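PDB 3U52: phenol hydroxylase component phL, which probably serves as the beta subunit of the hydroxylase in a multicomponent bacterial monooxygenase that converts phenol to catechol. Local coordinates for residues L221-G224 and M225-L229; R254-Y257 and K258-R262; D287-E290 and P291-Y294. One frame throughout, in Å; residues are numbered along the deposited sequence.

Contact 1: L221-G224 and M225-L229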
ATOM      1  N   LEU D 221     -25.127  18.659  25.631  1.00 27.07           N
ATOM      2  CA  LEU D 221     -25.499  18.931  27.038  1.00 27.46           C
ATOM      3  C   LEU D 221     -24.963  17.908  28.060  1.00 27.08           C
ATOM      4  O   LEU D 221     -24.285  18.293  29.006  1.00 28.93           O
ATOM      5  CB  LEU D 221     -27.007  19.134  27.198  1.00 26.95           C
ATOM      6  CG  LEU D 221     -27.697  20.226  26.349  1.00 26.90           C
ATOM      7  CD1 LEU D 221     -29.215  20.179  26.642  1.00 28.79           C
ATOM      8  CD2 LEU D 221     -27.108  21.659  26.478  1.00 24.68           C
ATOM      9  N   ILE D 222     -25.213  16.621  27.878  1.00 25.99           N
ATOM     10  CA  ILE D 222     -24.696  15.642  28.840  1.00 26.32           C
ATOM     11  C   ILE D 222     -23.144  15.554  28.777  1.00 26.48           C
ATOM     12  O   ILE D 222     -22.454  15.761  29.769  1.00 27.25           O
ATOM     13  CB  ILE D 222     -25.351  14.266  28.635  1.00 26.21           C
ATOM     14  CG1 ILE D 222     -26.848  14.319  29.063  1.00 26.67           C
ATOM     15  CG2 ILE D 222     -24.647  13.222  29.469  1.00 26.99           C
ATOM     16  CD1 ILE D 222     -27.676  13.204  28.480  1.00 24.44           C
ATOM     17  N   ASP D 223     -22.614  15.300  27.584  1.00 26.85           N
ATOM     18  CA  ASP D 223     -21.168  15.149  27.392  1.00 27.44           C
ATOM     19  C   ASP D 223     -20.410  16.425  27.736  1.00 26.82           C
ATOM     20  O   ASP D 223     -19.316  16.353  28.275  1.00 26.54           O
ATOM     21  CB  ASP D 223     -20.857  14.728  25.943  1.00 28.16           C
ATOM     22  CG  ASP D 223     -21.349  13.299  25.614  1.00 33.02           C
ATOM     23  OD1 ASP D 223     -21.917  12.581  26.489  1.00 37.45           O
ATOM     24  OD2 ASP D 223     -21.196  12.879  24.437  1.00 36.70           O
ATOM     25  N   GLY D 224     -20.983  17.585  27.422  1.00 26.35           N
ATOM     26  CA  GLY D 224     -20.300  18.843  27.615  1.00 27.02           C
ATOM     27  C   GLY D 224     -20.184  19.301  29.058  1.00 27.55           C
ATOM     28  O   GLY D 224     -19.488  20.287  29.357  1.00 28.57           O
ATOM     29  N   MET D 225     -20.871  18.607  29.956  1.00 27.42           N
ATOM     30  CA  MET D 225     -20.727  18.840  31.386  1.00 28.01           C
ATOM     31  C   MET D 225     -20.051  17.638  31.996  1.00 27.62           C
ATOM     32  O   MET D 225     -19.145  17.800  32.820  1.00 28.01           O
ATOM     33  CB  MET D 225     -22.112  19.037  32.038  1.00 29.09           C
ATOM     34  CG  MET D 225     -22.533  20.503  32.201  1.00 32.82           C
ATOM     35  SD  MET D 225     -24.079  20.636  33.142  1.00 42.74           S
ATOM     36  CE  MET D 225     -25.278  20.249  31.860  1.00 36.21           C
ATOM     37  N   MET D 226     -20.466  16.432  31.580  1.00 26.83           N
ATOM     38  CA  MET D 226     -19.911  15.189  32.145  1.00 27.22           C
ATOM     39  C   MET D 226     -18.401  14.983  31.953  1.00 26.26           C
ATOM     40  O   MET D 226     -17.688  14.627  32.901  1.00 24.69           O
ATOM     41  CB  MET D 226     -20.638  13.968  31.592  1.00 27.19           C
ATOM     42  CG  MET D 226     -20.086  12.659  32.120  1.00 30.30           C
ATOM     43  SD  MET D 226     -21.151  11.300  31.666  1.00 36.86           S
ATOM     44  CE  MET D 226     -20.770  11.228  29.895  1.00 31.62           C
ATOM     45  N   TYR D 227     -17.945  15.124  30.712  1.00 25.89           N
ATOM     46  CA  TYR D 227     -16.544  14.897  30.405  1.00 27.00           C
ATOM     47  C   TYR D 227     -15.617  15.840  31.180  1.00 26.54           C
ATOM     48  O   TYR D 227     -14.687  15.365  31.789  1.00 27.25           O
ATOM     49  CB  TYR D 227     -16.309  14.900  28.878  1.00 27.25           C
ATOM     50  CG  TYR D 227     -16.499  13.515  28.342  1.00 27.63           C
ATOM     51  CD1 TYR D 227     -17.764  13.005  28.148  1.00 26.01           C
ATOM     52  CD2 TYR D 227     -15.389  12.676  28.120  1.00 31.04           C
ATOM     53  CE1 TYR D 227     -17.953  11.715  27.695  1.00 30.25           C
ATOM     54  CE2 TYR D 227     -15.552  11.370  27.666  1.00 30.04           C
ATOM     55  CZ  TYR D 227     -16.833  10.907  27.467  1.00 30.64           C
ATOM     56  OH  TYR D 227     -17.003   9.640  27.011  1.00 34.94           O
ATOM     57  N   PRO D 228     -15.874  17.176  31.158  1.00 27.01           N
ATOM     58  CA  PRO D 228     -15.035  18.023  32.042  1.00 27.42           C
ATOM     59  C   PRO D 228     -15.116  17.645  33.523  1.00 28.05           C
ATOM     60  O   PRO D 228     -14.080  17.550  34.169  1.00 28.17           O
ATOM     61  CB  PRO D 228     -15.565  19.448  31.793  1.00 27.08           C
ATOM     62  CG  PRO D 228     -16.173  19.362  30.322  1.00 26.36           C
ATOM     63  CD  PRO D 228     -16.833  17.990  30.363  1.00 25.54           C
ATOM     64  N   LEU D 229     -16.320  17.386  34.042  1.00 27.21           N
ATOM     65  CA  LEU D 229     -16.452  17.044  35.460  1.00 26.49           C
ATOM     66  C   LEU D 229     -15.638  15.817  35.804  1.00 26.46           C
ATOM     67  O   LEU D 229     -14.886  15.808  36.773  1.00 26.46           O
ATOM     68  CB  LEU D 229     -17.920  16.811  35.861  1.00 25.35           C
ATOM     69  CG  LEU D 229     -18.184  16.387  37.320  1.00 26.19           C
ATOM     70  CD1 LEU D 229     -17.766  17.472  38.308  1.00 22.12           C
ATOM     71  CD2 LEU D 229     -19.664  16.053  37.484  1.00 28.25           C
TER

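Contact 2: R254-Y257 and K258-R262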
ATOM      1  N   ARG D 254      -9.818  11.937  27.457  1.00 20.75           N
ATOM      2  CA  ARG D 254      -9.511  13.375  27.310  1.00 21.44           C
ATOM      3  C   ARG D 254      -9.150  13.803  25.879  1.00 22.19           C
ATOM      4  O   ARG D 254      -9.633  14.852  25.387  1.00 20.89           O
ATOM      5  CB  ARG D 254      -8.441  13.864  28.308  1.00 21.39           C
ATOM      6  CG  ARG D 254      -8.950  13.986  29.743  1.00 19.15           C
ATOM      7  CD  ARG D 254      -7.819  14.453  30.722  1.00 23.63           C
ATOM      8  NE  ARG D 254      -6.808  13.404  30.860  1.00 21.90           N
ATOM      9  CZ  ARG D 254      -6.921  12.387  31.701  1.00 23.95           C
ATOM     10  NH1 ARG D 254      -7.979  12.334  32.498  1.00 24.42           N
ATOM     11  NH2 ARG D 254      -5.978  11.425  31.747  1.00 24.48           N
ATOM     12  N   ASP D 255      -8.304  13.007  25.211  1.00 21.83           N
ATOM     13  CA  ASP D 255      -7.986  13.249  23.811  1.00 23.31           C
ATOM     14  C   ASP D 255      -9.245  13.156  22.922  1.00 21.87           C
ATOM     15  O   ASP D 255      -9.453  14.000  22.042  1.00 21.49           O
ATOM     16  CB  ASP D 255      -6.923  12.218  23.326  1.00 24.51           C
ATOM     17  CG  ASP D 255      -5.485  12.551  23.836  1.00 31.23           C
ATOM     18  OD1 ASP D 255      -5.288  13.678  24.364  1.00 36.94           O
ATOM     19  OD2 ASP D 255      -4.564  11.678  23.738  1.00 35.33           O
ATOM     20  N   TRP D 256     -10.051  12.112  23.131  1.00 20.96           N
ATOM     21  CA  TRP D 256     -11.313  11.929  22.387  1.00 21.20           C
ATOM     22  C   TRP D 256     -12.228  13.165  22.518  1.00 21.43           C
ATOM     23  O   TRP D 256     -12.739  13.712  21.525  1.00 20.02           O
ATOM     24  CB  TRP D 256     -12.068  10.649  22.848  1.00 20.94           C
ATOM     25  CG  TRP D 256     -13.418  10.538  22.209  1.00 21.26           C
ATOM     26  CD1 TRP D 256     -13.685  10.037  20.964  1.00 20.54           C
ATOM     27  CD2 TRP D 256     -14.679  11.047  22.714  1.00 22.92           C
ATOM     28  NE1 TRP D 256     -15.033  10.153  20.683  1.00 21.13           N
ATOM     29  CE2 TRP D 256     -15.668  10.753  21.736  1.00 22.11           C
ATOM     30  CE3 TRP D 256     -15.079  11.651  23.925  1.00 24.37           C
ATOM     31  CZ2 TRP D 256     -17.027  11.075  21.913  1.00 23.82           C
ATOM     32  CZ3 TRP D 256     -16.431  12.001  24.091  1.00 22.79           C
ATOM     33  CH2 TRP D 256     -17.384  11.718  23.076  1.00 23.68           C
ATOM     34  N   TYR D 257     -12.412  13.605  23.757  1.00 21.28           N
ATOM     35  CA  TYR D 257     -13.282  14.721  24.061  1.00 22.79           C
ATOM     36  C   TYR D 257     -12.849  15.976  23.380  1.00 23.51           C
ATOM     37  O   TYR D 257     -13.684  16.641  22.765  1.00 22.62           O
ATOM     38  CB  TYR D 257     -13.387  14.971  25.554  1.00 22.71           C
ATOM     39  CG  TYR D 257     -14.349  16.082  25.875  1.00 25.74           C
ATOM     40  CD1 TYR D 257     -15.698  15.943  25.603  1.00 26.34           C
ATOM     41  CD2 TYR D 257     -13.886  17.298  26.404  1.00 26.83           C
ATOM     42  CE1 TYR D 257     -16.582  16.953  25.885  1.00 26.98           C
ATOM     43  CE2 TYR D 257     -14.764  18.330  26.693  1.00 26.98           C
ATOM     44  CZ  TYR D 257     -16.122  18.135  26.428  1.00 29.31           C
ATOM     45  OH  TYR D 257     -17.032  19.101  26.672  1.00 27.03           O
ATOM     46  N   LYS D 258     -11.556  16.301  23.465  1.00 23.95           N
ATOM     47  CA  LYS D 258     -11.016  17.496  22.806  1.00 26.62           C
ATOM     48  C   LYS D 258     -11.298  17.497  21.300  1.00 26.48           C
ATOM     49  O   LYS D 258     -11.674  18.532  20.719  1.00 26.85           O
ATOM     50  CB  LYS D 258      -9.496  17.588  23.034  1.00 27.82           C
ATOM     51  CG  LYS D 258      -9.144  17.997  24.463  1.00 34.62           C
ATOM     52  CD  LYS D 258      -9.759  19.431  24.737  1.00 44.76           C
ATOM     53  CE  LYS D 258     -10.540  19.562  26.077  1.00 48.14           C
ATOM     54  NZ  LYS D 258      -9.761  20.227  27.175  1.00 51.52           N
ATOM     55  N   GLU D 259     -11.105  16.344  20.674  1.00 25.68           N
ATOM     56  CA  GLU D 259     -11.382  16.208  19.231  1.00 25.64           C
ATOM     57  C   GLU D 259     -12.884  16.345  18.924  1.00 24.07           C
ATOM     58  O   GLU D 259     -13.260  16.858  17.894  1.00 24.36           O
ATOM     59  CB  GLU D 259     -10.816  14.866  18.726  1.00 26.62           C
ATOM     60  CG  GLU D 259     -11.143  14.559  17.254  1.00 28.94           C
ATOM     61  CD  GLU D 259     -11.268  13.055  16.990  1.00 32.96           C
ATOM     62  OE1 GLU D 259     -10.207  12.399  16.828  1.00 29.10           O
ATOM     63  OE2 GLU D 259     -12.430  12.533  16.968  1.00 32.21           O
ATOM     64  N   SER D 260     -13.748  15.884  19.819  1.00 23.21           N
ATOM     65  CA  SER D 260     -15.172  15.822  19.529  1.00 23.65           C
ATOM     66  C   SER D 260     -15.817  17.203  19.556  1.00 23.79           C
ATOM     67  O   SER D 260     -16.797  17.465  18.885  1.00 23.78           O
ATOM     68  CB  SER D 260     -15.870  14.915  20.527  1.00 24.61           C
ATOM     69  OG  SER D 260     -16.026  15.602  21.755  1.00 28.60           O
ATOM     70  N   LEU D 261     -15.241  18.092  20.338  1.00 23.94           N
ATOM     71  CA  LEU D 261     -15.608  19.501  20.300  1.00 23.89           C
ATOM     72  C   LEU D 261     -15.505  20.100  18.897  1.00 23.93           C
ATOM     73  O   LEU D 261     -16.306  20.958  18.524  1.00 25.06           O
ATOM     74  CB  LEU D 261     -14.755  20.253  21.309  1.00 24.25           C
ATOM     75  CG  LEU D 261     -15.138  20.630  22.750  1.00 26.26           C
ATOM     76  CD1 LEU D 261     -16.232  19.831  23.395  1.00 24.75           C
ATOM     77  CD2 LEU D 261     -13.883  20.669  23.608  1.00 26.14           C
ATOM     78  N   ARG D 262     -14.567  19.635  18.072  1.00 25.41           N
ATOM     79  CA  ARG D 262     -14.470  20.183  16.715  1.00 24.95           C
ATOM     80  C   ARG D 262     -15.753  19.988  15.919  1.00 25.57           C
ATOM     81  O   ARG D 262     -16.304  20.955  15.386  1.00 26.85           O
ATOM     82  CB  ARG D 262     -13.249  19.618  15.966  1.00 25.22           C
ATOM     83  CG  ARG D 262     -11.915  20.016  16.638  1.00 26.49           C
ATOM     84  CD  ARG D 262     -10.754  19.626  15.766  1.00 28.83           C
ATOM     85  NE  ARG D 262     -10.696  20.427  14.545  1.00 33.42           N
ATOM     86  CZ  ARG D 262      -9.970  20.088  13.483  1.00 35.40           C
ATOM     87  NH1 ARG D 262      -9.273  18.955  13.500  1.00 34.71           N
ATOM     88  NH2 ARG D 262      -9.958  20.860  12.406  1.00 35.53           N
TER

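Contact 3: D287-E290 and P291-Y294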
ATOM      1  N   ASP D 287     -33.472  24.549  27.655  1.00 29.69           N
ATOM      2  CA  ASP D 287     -34.223  24.885  28.881  1.00 29.80           C
ATOM      3  C   ASP D 287     -34.813  23.653  29.541  1.00 28.43           C
ATOM      4  O   ASP D 287     -34.802  23.537  30.761  1.00 26.64           O
ATOM      5  CB  ASP D 287     -35.390  25.848  28.600  1.00 30.47           C
ATOM      6  CG  ASP D 287     -34.955  27.245  28.179  1.00 34.17           C
ATOM      7  OD1 ASP D 287     -33.802  27.691  28.423  1.00 41.97           O
ATOM      8  OD2 ASP D 287     -35.817  27.913  27.589  1.00 37.21           O
ATOM      9  N   HIS D 288     -35.360  22.752  28.735  1.00 27.83           N
ATOM     10  CA  HIS D 288     -35.871  21.470  29.259  1.00 28.32           C
ATOM     11  C   HIS D 288     -34.768  20.508  29.776  1.00 28.36           C
ATOM     12  O   HIS D 288     -34.871  19.904  30.871  1.00 29.04           O
ATOM     13  CB  HIS D 288     -36.758  20.791  28.223  1.00 27.35           C
ATOM     14  CG  HIS D 288     -37.462  19.587  28.757  1.00 31.66           C
ATOM     15  ND1 HIS D 288     -38.400  19.659  29.765  1.00 34.77           N
ATOM     16  CD2 HIS D 288     -37.349  18.272  28.448  1.00 35.84           C
ATOM     17  CE1 HIS D 288     -38.840  18.445  30.051  1.00 37.17           C
ATOM     18  NE2 HIS D 288     -38.221  17.581  29.265  1.00 34.29           N
ATOM     19  N   TRP D 289     -33.694  20.359  28.993  1.00 27.08           N
ATOM     20  CA  TRP D 289     -32.739  19.282  29.274  1.00 25.46           C
ATOM     21  C   TRP D 289     -31.493  19.657  30.019  1.00 25.09           C
ATOM     22  O   TRP D 289     -30.963  18.835  30.754  1.00 24.45           O
ATOM     23  CB  TRP D 289     -32.327  18.611  27.955  1.00 24.54           C
ATOM     24  CG  TRP D 289     -33.397  17.825  27.287  1.00 22.63           C
ATOM     25  CD1 TRP D 289     -34.138  18.197  26.205  1.00 23.64           C
ATOM     26  CD2 TRP D 289     -33.794  16.506  27.605  1.00 21.77           C
ATOM     27  NE1 TRP D 289     -34.979  17.182  25.833  1.00 22.01           N
ATOM     28  CE2 TRP D 289     -34.771  16.128  26.675  1.00 24.27           C
ATOM     29  CE3 TRP D 289     -33.389  15.579  28.571  1.00 21.98           C
ATOM     30  CZ2 TRP D 289     -35.373  14.873  26.702  1.00 25.87           C
ATOM     31  CZ3 TRP D 289     -33.979  14.352  28.598  1.00 22.31           C
ATOM     32  CH2 TRP D 289     -34.965  14.003  27.672  1.00 21.87           C
ATOM     33  N   GLU D 290     -30.972  20.872  29.833  1.00 24.77           N
ATOM     34  CA  GLU D 290     -29.708  21.212  30.504  1.00 26.04           C
ATOM     35  C   GLU D 290     -29.733  21.070  32.054  1.00 26.79           C
ATOM     36  O   GLU D 290     -28.782  20.537  32.637  1.00 26.74           O
ATOM     37  CB  GLU D 290     -29.137  22.556  30.017  1.00 25.72           C
ATOM     38  CG  GLU D 290     -27.784  22.918  30.615  1.00 31.50           C
ATOM     39  CD  GLU D 290     -27.892  23.668  31.968  1.00 39.31           C
ATOM     40  OE1 GLU D 290     -29.018  23.751  32.510  1.00 41.70           O
ATOM     41  OE2 GLU D 290     -26.863  24.189  32.484  1.00 42.13           O
ATOM     42  N   PRO D 291     -30.818  21.536  32.731  1.00 27.42           N
ATOM     43  CA  PRO D 291     -30.903  21.361  34.181  1.00 27.21           C
ATOM     44  C   PRO D 291     -31.083  19.902  34.587  1.00 26.98           C
ATOM     45  O   PRO D 291     -30.776  19.549  35.701  1.00 27.91           O
ATOM     46  CB  PRO D 291     -32.166  22.174  34.560  1.00 27.29           C
ATOM     47  CG  PRO D 291     -32.421  23.088  33.409  1.00 27.70           C
ATOM     48  CD  PRO D 291     -31.960  22.317  32.207  1.00 27.68           C
ATOM     49  N   GLN D 292     -31.601  19.054  33.709  1.00 27.68           N
ATOM     50  CA  GLN D 292     -31.663  17.623  34.025  1.00 29.03           C
ATOM     51  C   GLN D 292     -30.280  16.977  33.991  1.00 29.04           C
ATOM     52  O   GLN D 292     -29.987  16.100  34.785  1.00 28.86           O
ATOM     53  CB  GLN D 292     -32.577  16.918  33.055  1.00 29.13           C
ATOM     54  CG  GLN D 292     -34.019  17.345  33.230  1.00 30.93           C
ATOM     55  CD  GLN D 292     -34.908  16.602  32.324  1.00 33.89           C
ATOM     56  OE1 GLN D 292     -35.047  15.379  32.444  1.00 33.98           O
ATOM     57  NE2 GLN D 292     -35.533  17.317  31.391  1.00 37.75           N
ATOM     58  N   ALA D 293     -29.440  17.448  33.059  1.00 29.51           N
ATOM     59  CA  ALA D 293     -28.038  17.053  32.939  1.00 29.21           C
ATOM     60  C   ALA D 293     -27.246  17.464  34.173  1.00 30.01           C
ATOM     61  O   ALA D 293     -26.477  16.669  34.737  1.00 28.75           O
ATOM     62  CB  ALA D 293     -27.422  17.651  31.660  1.00 29.01           C
ATOM     63  N   TYR D 294     -27.457  18.693  34.620  1.00 29.93           N
ATOM     64  CA  TYR D 294     -26.830  19.195  35.846  1.00 31.36           C
ATOM     65  C   TYR D 294     -27.281  18.431  37.079  1.00 31.66           C
ATOM     66  O   TYR D 294     -26.465  18.010  37.916  1.00 31.77           O
ATOM     67  CB  TYR D 294     -27.211  20.669  36.003  1.00 32.19           C
ATOM     68  CG  TYR D 294     -26.750  21.280  37.296  1.00 34.46           C
ATOM     69  CD1 TYR D 294     -25.460  21.789  37.415  1.00 35.74           C
ATOM     70  CD2 TYR D 294     -27.612  21.342  38.412  1.00 36.81           C
ATOM     71  CE1 TYR D 294     -25.025  22.381  38.613  1.00 39.24           C
ATOM     72  CE2 TYR D 294     -27.189  21.916  39.625  1.00 38.12           C
ATOM     73  CZ  TYR D 294     -25.906  22.448  39.708  1.00 38.39           C
ATOM     74  OH  TYR D 294     -25.486  23.029  40.871  1.00 40.05           O
TER

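Contact 1: L221-G224 and M225-L229
A chi1 of 179° swings Met226 CG away from the backbone N, while that of Asp223 (-68°) keeps its CG next to the N, and these two side chains of one helix run side by side and point the same way. The thioether then bends at its last torsion (chi3 72°) and lays CE 3.8 Å from Asp223 OD1. An unbranched, flexible methionine suits this spot, since it can lie alongside the carboxylate while its CE also nears Ile222 CG2. The polar ends of Asp223 are met elsewhere: OD2 pairs with Arg160 and OD1 takes a hydrogen bond from Gln218.

The backbone is irregular here. Ile222 O receives Met226 N at 2.8 Å and, from above its carbonyl plane, Met225 N at 3.3 Å, because Met225 N has moved to 3.6 Å from Leu221 O. One turn on, Pro228 has no N-H to offer Gly224 O, which instead faces Pro228 CG at 3.6 Å. Asp223 O still accepts Tyr227 N (3.1 Å) and lies at the edge of the tyrosine ring. The helix is thus kinked by missing bonds, with Ile222 O accepting two N-H groups, where Tyr227 lines the xenon pocket and its OH bonds Glu130.

Contact 2: R254-Y257 and K258-R262
Tyr257 O is gripped from the next turn of the helix by Ser260 OG at 2.8 Å and by Leu261 N at 3.2 Å, with Ser260 N adding a weak third bond. The serine hydroxyl can bend back because its chi1 of 77° sets OG between the backbone N and the carbonyl carbon, where it reaches a carbonyl one turn earlier. The hydroxyl is the donor here, tilted only slightly from the carbonyl plane, whereas Leu261 N supplies the regular helical bond. Serine fits well: it is short enough to fold onto its own helix and polar enough to bond there while buried.

Its other side is apolar. Ser260 CB sits over one face of the Trp256 indole, 4.3 Å from the centroid of the six-membered ring and 11° off the normal, a CH-pi contact. The indole nitrogen of Trp256 is turned to Asp159. Beside it, Tyr257 has CG anti to the backbone N (chi1 -177°), which places the phenol ring where Leu261 CD1 can meet it. Tyr257 and Leu261 cross obliquely, and Leu261 CD1 comes within 3.5 Å of both Tyr257 CZ and OH, one methyl of the branched leucine packing against the phenol end of the ring. On the outer surface Lys258 lays CG 3.3 Å from Arg254 O, while Glu259 makes salt bridges to Arg88 and Arg77.

Tyr257 touches a bound xenon, and its ring lies nearly parallel to that of Tyr227 on helix 211-240. The chemistry is therefore divided: bonds to Tyr257 O are likely to steady the backbone beneath the aromatic side chain, and apolar contact with Leu261 probably limits the movement of a ring that forms part of the pocket wall.

Contact 3: D287-E290 and P291-Y294
These residues form a proline kink in helix 276-302. Pro291 has no N-H for Asp287 O, so its CD faces that oxygen at 3.4 Å, and the next amide is displaced too: Gln292 N makes only a weak bond, to Trp289 O. His288 O, which a regular helix would pair with Gln292 N, receives the side chain of Gln292 instead, with NE2 at 2.7 Å and an N-H...O angle of 164°. Extended beyond CG, the glutamine reaches back one turn. NE2 approaches from above the carbonyl plane, yet the oxygen lies in the plane of the amide. The same NE2 sits over one face of the His288 imidazole, with the amide plane nearly perpendicular to that ring. Against Trp289 the amide is nearly parallel to the indole (12°), with Gln292 NE2 3.9 Å from Trp289 CE3. With a leucine in place of Gln292, His288 O would probably lose this donor, and the imidazole the polar group over its face.

Regular bonds resume with Ala293 N to Trp289 O and Tyr294 N to Glu290 O. Trp289, Glu290 and Ala293 pack on helix 211-240, while Glu290 also forms a salt bridge with Arg314 and Tyr294 packs on helix 307-322.

How the contacts relate
The three contacts follow one another along the chain, each within a single helix: contact 1 on helix 211-240, contact 2 on helix 251-274, contact 3 on helix 276-302. Contact 1 is the middle one in space, its centre 12 Å from each of the others, whereas the centres of contacts 2 and 3 are 22 Å apart and their nearest atoms about 12 Å, so these two do not touch. On one flank Gly224 CA meets Tyr257 OH at 3.4 Å, the bare glycine admitting the phenol; on the other, Met225 CE meets Ala293 CB at 3.4 Å. Helix 211-240 is thus packed between two later helices of this all-helical subunit, with a xenon-binding pocket at its junction with contact 2.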